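Local structure of interferon alpha/beta receptor 1 (Mus musculus, 3WCY) at residues 136-141 / 177-182; 169-174 / 194-199. The protein pairs with IFNAR2 to form the cell-surface receptor for type I interferons, whose binding activates JAK-STAT signalling. All blocks are in the same frame, centred on the assembly; numbering follows the deposited sequence.

Contact 1. Residues 136-141 / 177-182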
ATOM      1  N   SER A 136      -3.161   7.037   4.592  1.00 82.77           N
ATOM      2  CA  SER A 136      -3.494   7.792   3.388  1.00 83.34           C
ATOM      3  C   SER A 136      -2.320   8.631   2.891  1.00 86.73           C
ATOM      4  O   SER A 136      -2.088   8.664   1.682  1.00 86.95           O
ATOM      5  CB  SER A 136      -4.734   8.656   3.608  1.00 87.99           C
ATOM      6  OG  SER A 136      -5.917   7.873   3.669  1.00 96.36           O
ATOM      7  N   PHE A 137      -1.558   9.260   3.822  1.00 81.81           N
ATOM      8  CA  PHE A 137      -0.400  10.112   3.529  1.00 81.10           C
ATOM      9  C   PHE A 137       0.666   9.476   2.645  1.00 84.93           C
ATOM     10  O   PHE A 137       1.007   8.305   2.796  1.00 83.38           O
ATOM     11  CB  PHE A 137       0.281  10.615   4.813  1.00 82.57           C
ATOM     12  CG  PHE A 137      -0.518  11.468   5.769  1.00 84.46           C
ATOM     13  CD1 PHE A 137      -1.314  12.508   5.303  1.00 88.36           C
ATOM     14  CD2 PHE A 137      -0.390  11.304   7.140  1.00 86.07           C
ATOM     15  CE1 PHE A 137      -2.033  13.311   6.193  1.00 89.58           C
ATOM     16  CE2 PHE A 137      -1.091  12.122   8.027  1.00 89.43           C
ATOM     17  CZ  PHE A 137      -1.904  13.123   7.547  1.00 88.21           C
ATOM     18  N   SER A 138       1.205  10.286   1.741  1.00 83.11           N
ATOM     19  CA  SER A 138       2.303   9.955   0.838  1.00 82.88           C
ATOM     20  C   SER A 138       3.325  11.063   1.047  1.00 85.28           C
ATOM     21  O   SER A 138       2.983  12.099   1.620  1.00 84.82           O
ATOM     22  CB  SER A 138       1.830   9.935  -0.613  1.00 87.58           C
ATOM     23  OG  SER A 138       2.900   9.664  -1.506  1.00 97.15           O
ATOM     24  N   TYR A 139       4.579  10.837   0.632  1.00 81.54           N
ATOM     25  CA  TYR A 139       5.653  11.822   0.793  1.00 81.79           C
ATOM     26  C   TYR A 139       6.455  11.989  -0.486  1.00 87.22           C
ATOM     27  O   TYR A 139       6.565  11.050  -1.280  1.00 87.21           O
ATOM     28  CB  TYR A 139       6.563  11.482   2.000  1.00 81.46           C
ATOM     29  CG  TYR A 139       5.786  11.243   3.277  1.00 81.17           C
ATOM     30  CD1 TYR A 139       5.376  12.306   4.077  1.00 82.62           C
ATOM     31  CD2 TYR A 139       5.394   9.956   3.649  1.00 80.95           C
ATOM     32  CE1 TYR A 139       4.622  12.095   5.231  1.00 81.87           C
ATOM     33  CE2 TYR A 139       4.634   9.733   4.798  1.00 81.07           C
ATOM     34  CZ  TYR A 139       4.249  10.808   5.585  1.00 87.30           C
ATOM     35  OH  TYR A 139       3.493  10.604   6.711  1.00 87.42           O
ATOM     36  N   THR A 140       6.960  13.207  -0.713  1.00 84.45           N
ATOM     37  CA  THR A 140       7.777  13.549  -1.881  1.00 85.04           C
ATOM     38  C   THR A 140       9.084  14.146  -1.349  1.00 88.46           C
ATOM     39  O   THR A 140       9.052  15.132  -0.605  1.00 88.31           O
ATOM     40  CB  THR A 140       7.039  14.521  -2.833  1.00 95.35           C
ATOM     41  OG1 THR A 140       6.911  15.798  -2.205  1.00 98.29           O
ATOM     42  CG2 THR A 140       5.673  14.018  -3.276  1.00 91.19           C
ATOM     43  N   ILE A 141      10.220  13.533  -1.701  1.00 84.23           N
ATOM     44  CA  ILE A 141      11.541  13.966  -1.246  1.00 84.00           C
ATOM     45  C   ILE A 141      12.286  14.679  -2.366  1.00 88.96           C
ATOM     46  O   ILE A 141      12.278  14.215  -3.508  1.00 88.25           O
ATOM     47  CB  ILE A 141      12.414  12.800  -0.675  1.00 86.32           C
ATOM     48  CG1 ILE A 141      11.620  11.546  -0.188  1.00 85.57           C
ATOM     49  CG2 ILE A 141      13.464  13.298   0.319  1.00 86.85           C
ATOM     50  CD1 ILE A 141      10.811  11.668   1.100  1.00 93.07           C
ATOM     51  N   LYS A 177       7.876  16.689   1.731  1.00 84.36           N
ATOM     52  CA  LYS A 177       6.503  17.177   1.667  1.00 84.86           C
ATOM     53  C   LYS A 177       5.534  16.036   2.036  1.00 90.56           C
ATOM     54  O   LYS A 177       5.669  14.914   1.523  1.00 89.76           O
ATOM     55  CB  LYS A 177       6.220  17.682   0.237  1.00 87.01           C
ATOM     56  CG  LYS A 177       4.877  18.364   0.015  1.00 94.54           C
ATOM     57  CD  LYS A 177       4.714  18.751  -1.454  1.00106.97           C
ATOM     58  CE  LYS A 177       3.739  19.889  -1.690  1.00119.63           C
ATOM     59  NZ  LYS A 177       4.318  21.218  -1.345  1.00122.70           N
ATOM     60  N   ALA A 178       4.559  16.322   2.919  1.00 88.05           N
ATOM     61  CA  ALA A 178       3.531  15.346   3.282  1.00 87.37           C
ATOM     62  C   ALA A 178       2.308  15.636   2.437  1.00 93.30           C
ATOM     63  O   ALA A 178       1.827  16.773   2.404  1.00 93.36           O
ATOM     64  CB  ALA A 178       3.187  15.446   4.758  1.00 87.95           C
ATOM     65  N   ILE A 179       1.835  14.637   1.703  1.00 91.83           N
ATOM     66  CA  ILE A 179       0.653  14.824   0.860  1.00 93.36           C
ATOM     67  C   ILE A 179      -0.474  13.862   1.198  1.00 99.91           C
ATOM     68  O   ILE A 179      -0.200  12.715   1.545  1.00 98.74           O
ATOM     69  CB  ILE A 179       0.974  14.903  -0.661  1.00 96.76           C
ATOM     70  CG1 ILE A 179       1.887  13.746  -1.133  1.00 96.26           C
ATOM     71  CG2 ILE A 179       1.569  16.273  -1.013  1.00 98.56           C
ATOM     72  CD1 ILE A 179       1.807  13.426  -2.645  1.00102.34           C
ATOM     73  N   HIS A 180      -1.735  14.349   1.150  1.00 99.90           N
ATOM     74  CA  HIS A 180      -2.959  13.557   1.354  1.00100.72           C
ATOM     75  C   HIS A 180      -3.547  13.375  -0.069  1.00106.26           C
ATOM     76  O   HIS A 180      -4.297  14.244  -0.529  1.00106.90           O
ATOM     77  CB  HIS A 180      -3.958  14.286   2.288  1.00102.64           C
ATOM     78  CG  HIS A 180      -4.981  13.397   2.946  1.00106.03           C
ATOM     79  ND1 HIS A 180      -5.445  12.231   2.340  1.00107.33           N
ATOM     80  CD2 HIS A 180      -5.614  13.547   4.134  1.00108.24           C
ATOM     81  CE1 HIS A 180      -6.327  11.713   3.180  1.00106.47           C
ATOM     82  NE2 HIS A 180      -6.466  12.466   4.272  1.00107.40           N
ATOM     83  N   PRO A 181      -3.158  12.307  -0.814  1.00103.30           N
ATOM     84  CA  PRO A 181      -3.611  12.178  -2.212  1.00104.12           C
ATOM     85  C   PRO A 181      -5.105  11.998  -2.465  1.00110.17           C
ATOM     86  O   PRO A 181      -5.527  12.108  -3.618  1.00110.92           O
ATOM     87  CB  PRO A 181      -2.786  11.003  -2.750  1.00105.06           C
ATOM     88  CG  PRO A 181      -2.432  10.209  -1.554  1.00108.36           C
ATOM     89  CD  PRO A 181      -2.233  11.210  -0.457  1.00104.07           C
ATOM     90  N   SER A 182      -5.901  11.729  -1.412  1.00107.23           N
ATOM     91  CA  SER A 182      -7.344  11.523  -1.550  1.00107.52           C
ATOM     92  C   SER A 182      -8.196  12.683  -1.026  1.00111.80           C
ATOM     93  O   SER A 182      -9.213  13.010  -1.640  1.00112.20           O
ATOM     94  CB  SER A 182      -7.763  10.200  -0.916  1.00110.59           C
ATOM     95  OG  SER A 182      -7.097   9.107  -1.531  1.00118.99           O
TER
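Ser-138 and Ile-179 form an antiparallel hydrogen-bonded pair: Ser-138 N gives a nearly straight bond to Ile-179 O (2.8 Å, 168°), and Ile-179 N returns one to Ser-138 O. Thr-140 and Lys-177 repeat the exchange. In the non-hydrogen-bonded pair between, Tyr-139 with Ala-178, Tyr-139 CA lies 3.2 Å from Lys-177 O, a CA-H...O contact.

A T-shaped aromatic pair marks the end where the strands give way to loop. Phe-137 turns its ring edge to the face of His-180, the planes at 76° and the centroids 5.6 Å apart. Ser-136 CB packs against the imidazole, 3.5 Å from His-180 CE1.

Apolar contacts use both faces of the sheet. On one, Tyr-139 CE1 meets Ala-178 CB at 3.7 Å. On the other, Ile-179 CG1 stands between backbone N and carbonyl carbon (chi1 49°), leading CD1 over Ser-138 CB to Thr-140 CG2.

Thr-140 OG1 lies against Lys-177 CB (3.2 Å), the side chains pointing the same way.

The chain of another protein meets the loop at Pro-181 and Ser-182. Strands 138-145 and 171-179 are the inner pair of a four-stranded antiparallel sheet; Tyr-139 packs on Ile-120 of strand 116-121, across the fibronectin type III sandwich.

Contact 2. Residues 169-174 / 194-199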
ATOM      1  N   GLU A 169      31.512  11.366   0.483  1.00107.32           N
ATOM      2  CA  GLU A 169      32.095  12.639   0.947  1.00106.84           C
ATOM      3  C   GLU A 169      31.546  13.830   0.139  1.00107.93           C
ATOM      4  O   GLU A 169      32.313  14.732  -0.204  1.00107.29           O
ATOM      5  CB  GLU A 169      33.601  12.749   0.639  1.00110.08           C
ATOM      6  CG  GLU A 169      34.456  11.849   1.522  1.00122.69           C
ATOM      7  CD  GLU A 169      35.923  11.733   1.148  1.00146.50           C
ATOM      8  OE1 GLU A 169      36.219  11.472  -0.040  1.00147.17           O
ATOM      9  OE2 GLU A 169      36.775  11.843   2.059  1.00137.99           O
ATOM     10  N   THR A 170      30.243  13.795  -0.124  1.00103.08           N
ATOM     11  CA  THR A 170      29.516  14.895  -0.734  1.00101.97           C
ATOM     12  C   THR A 170      28.364  15.268   0.194  1.00103.94           C
ATOM     13  O   THR A 170      27.768  14.404   0.835  1.00103.37           O
ATOM     14  CB  THR A 170      28.956  14.510  -2.114  1.00107.20           C
ATOM     15  OG1 THR A 170      29.898  13.676  -2.799  1.00107.87           O
ATOM     16  CG2 THR A 170      28.688  15.754  -2.947  1.00105.50           C
ATOM     17  N   THR A 171      28.062  16.559   0.267  1.00 98.67           N
ATOM     18  CA  THR A 171      27.061  17.074   1.194  1.00 96.45           C
ATOM     19  C   THR A 171      25.791  17.456   0.427  1.00 98.08           C
ATOM     20  O   THR A 171      25.815  18.379  -0.386  1.00 97.84           O
ATOM     21  CB  THR A 171      27.631  18.161   2.132  1.00104.11           C
ATOM     22  OG1 THR A 171      26.545  18.841   2.765  1.00102.76           O
ATOM     23  CG2 THR A 171      28.534  19.170   1.414  1.00104.27           C
ATOM     24  N   TYR A 172      24.698  16.707   0.661  1.00 93.00           N
ATOM     25  CA  TYR A 172      23.399  16.919   0.013  1.00 91.66           C
ATOM     26  C   TYR A 172      22.379  17.520   0.979  1.00 93.31           C
ATOM     27  O   TYR A 172      22.421  17.224   2.173  1.00 92.46           O
ATOM     28  CB  TYR A 172      22.826  15.601  -0.530  1.00 92.13           C
ATOM     29  CG  TYR A 172      23.705  14.839  -1.498  1.00 94.20           C
ATOM     30  CD1 TYR A 172      23.542  14.978  -2.874  1.00 96.53           C
ATOM     31  CD2 TYR A 172      24.618  13.888  -1.043  1.00 94.89           C
ATOM     32  CE1 TYR A 172      24.307  14.234  -3.774  1.00 97.96           C
ATOM     33  CE2 TYR A 172      25.387  13.137  -1.930  1.00 96.54           C
ATOM     34  CZ  TYR A 172      25.231  13.316  -3.296  1.00104.19           C
ATOM     35  OH  TYR A 172      25.983  12.568  -4.171  1.00105.08           O
ATOM     36  N   CYS A 173      21.433  18.321   0.451  1.00 88.77           N
ATOM     37  CA  CYS A 173      20.370  18.930   1.251  1.00 87.61           C
ATOM     38  C   CYS A 173      19.005  18.368   0.860  1.00 90.76           C
ATOM     39  O   CYS A 173      18.784  18.052  -0.313  1.00 90.67           O
ATOM     40  CB  CYS A 173      20.420  20.452   1.186  1.00 88.64           C
ATOM     41  SG  CYS A 173      21.985  21.160   1.774  1.00 93.34           S
ATOM     42  N   LEU A 174      18.124  18.160   1.868  1.00 86.12           N
ATOM     43  CA  LEU A 174      16.817  17.509   1.733  1.00 84.53           C
ATOM     44  C   LEU A 174      15.599  18.364   2.087  1.00 85.94           C
ATOM     45  O   LEU A 174      15.685  19.272   2.917  1.00 84.86           O
ATOM     46  CB  LEU A 174      16.788  16.226   2.592  1.00 83.90           C
ATOM     47  CG  LEU A 174      17.473  14.939   2.088  1.00 89.15           C
ATOM     48  CD1 LEU A 174      16.844  14.406   0.852  1.00 89.84           C
ATOM     49  CD2 LEU A 174      18.996  15.037   2.025  1.00 92.20           C
ATOM     50  N   CYS A 194      20.542  19.432   5.715  1.00 82.40           N
ATOM     51  CA  CYS A 194      21.714  18.965   4.988  1.00 84.33           C
ATOM     52  C   CYS A 194      22.485  17.919   5.783  1.00 87.89           C
ATOM     53  O   CYS A 194      22.482  17.937   7.015  1.00 87.16           O
ATOM     54  CB  CYS A 194      22.607  20.136   4.585  1.00 87.12           C
ATOM     55  SG  CYS A 194      21.732  21.500   3.765  1.00 92.42           S
ATOM     56  N   ILE A 195      23.139  17.002   5.062  1.00 85.08           N
ATOM     57  CA  ILE A 195      23.952  15.910   5.604  1.00 85.17           C
ATOM     58  C   ILE A 195      25.067  15.547   4.603  1.00 92.58           C
ATOM     59  O   ILE A 195      24.892  15.715   3.393  1.00 92.39           O
ATOM     60  CB  ILE A 195      23.070  14.683   5.999  1.00 86.83           C
ATOM     61  CG1 ILE A 195      23.888  13.580   6.727  1.00 86.72           C
ATOM     62  CG2 ILE A 195      22.286  14.131   4.794  1.00 87.43           C
ATOM     63  CD1 ILE A 195      23.105  12.589   7.529  1.00 90.80           C
ATOM     64  N   SER A 196      26.210  15.057   5.111  1.00 91.63           N
ATOM     65  CA  SER A 196      27.312  14.632   4.264  1.00 93.02           C
ATOM     66  C   SER A 196      27.481  13.112   4.307  1.00 98.07           C
ATOM     67  O   SER A 196      27.303  12.498   5.365  1.00 95.97           O
ATOM     68  CB  SER A 196      28.603  15.339   4.660  1.00 97.84           C
ATOM     69  OG  SER A 196      29.405  15.581   3.516  1.00109.00           O
ATOM     70  N   THR A 197      27.802  12.509   3.144  1.00 97.38           N
ATOM     71  CA  THR A 197      28.043  11.067   2.993  1.00 98.42           C
ATOM     72  C   THR A 197      29.451  10.700   3.499  1.00106.50           C
ATOM     73  O   THR A 197      30.346  11.547   3.479  1.00107.48           O
ATOM     74  CB  THR A 197      27.815  10.622   1.534  1.00105.61           C
ATOM     75  OG1 THR A 197      28.459  11.534   0.644  1.00105.46           O
ATOM     76  CG2 THR A 197      26.341  10.519   1.174  1.00102.71           C
ATOM     77  N   THR A 198      29.640   9.453   3.980  1.00105.13           N
ATOM     78  CA  THR A 198      30.933   8.951   4.485  1.00107.00           C
ATOM     79  C   THR A 198      31.790   8.407   3.322  1.00114.13           C
ATOM     80  O   THR A 198      31.260   8.234   2.222  1.00113.58           O
ATOM     81  CB  THR A 198      30.715   7.859   5.552  1.00114.46           C
ATOM     82  OG1 THR A 198      29.907   6.812   5.015  1.00112.26           O
ATOM     83  CG2 THR A 198      30.111   8.389   6.839  1.00112.13           C
ATOM     84  N   VAL A 199      33.096   8.120   3.560  1.00113.46           N
ATOM     85  CA  VAL A 199      33.981   7.565   2.517  1.00115.37           C
ATOM     86  C   VAL A 199      33.671   6.086   2.305  1.00120.02           C
ATOM     87  O   VAL A 199      33.563   5.342   3.282  1.00119.41           O
ATOM     88  CB  VAL A 199      35.506   7.784   2.729  1.00121.16           C
ATOM     89  CG1 VAL A 199      36.231   7.857   1.386  1.00122.40           C
ATOM     90  CG2 VAL A 199      35.800   9.026   3.562  1.00120.75           C
TER
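Cys-173 and Cys-194 face each other in a non-hydrogen-bonded pair and are joined by a disulfide, SG to SG 2.0 Å. Both side chains leave the same face of the sheet, and with each SG anti to its own carbonyl carbon the sulfurs meet, the bridge closing with a chi3 of 102°. Thr-171 and Ser-196 share that face, Ser-196 OG coming within 3.4 Å of Thr-171 CB.

The opposite face carries Tyr-172 and Ile-195, which turn inward to the sandwich. Their backbones exchange two bonds, Tyr-172 N to Ile-195 O and Ile-195 N to Tyr-172 O (3.0 Å), and Ile-195 CG2 meets Leu-174 CD2 at 4.4 Å. Thr-197 CG2 comes to the edge of the Tyr-172 ring near its plane, 4.2 Å from CE2, and the phenol oxygen is bonded to the backbone N of Leu-167.

Where strand 171-179 begins and 193-196 ends, Thr-170 O receives Thr-197 N almost straight (3.0 Å, 170°), with the donor tilted out of the carbonyl plane. Thr-197 OG1, set between its backbone N and carbonyl carbon, also lies 3.0 Å from Thr-170 O and is hydrogen-bonded to Leu-167 O. Replacing Thr-197 with alanine would remove both OG1 and CG2, and is likely to leave Leu-167 O without this hydroxyl partner and open a gap at the edge of the Tyr-172 ring. Farther out, the extended chain of Glu-169 crosses Val-199, bringing OE2 to 3.3 Å from CG2.

Strand 193-196 is an outermost strand of the sheet within this chain, whereas 171-179 is flanked on its other side by 138-145. Tyr-172, Ile-195 and Thr-197 all pack on Ile-116 of strand 116-121, and Ile-195 also reaches Leu-109 and Ala-111 of strand 106-111.

How the contacts relate
Contacts 1 and 2 show how one strand can serve two neighbours in a sheet. Strand 171-179 enters contact 2 with its first residues and contact 1 with its last, pairing with 193-196 in the former and 138-145 in the latter. The two centres are about 25 Å apart, yet the contacts touch where Ile-141 CG2 packs on Leu-174 CD1 at 3.6 Å. Along the chain the segments alternate: 136-141, 169-174, 177-182, 194-199. All four belong to the second fibronectin type III domain of the extracellular region. The pairings join strands that are neighbours in the sheet, though 138-145 and 171-179 are not consecutive in the chain, with a disulfide fastening the strand at its margin.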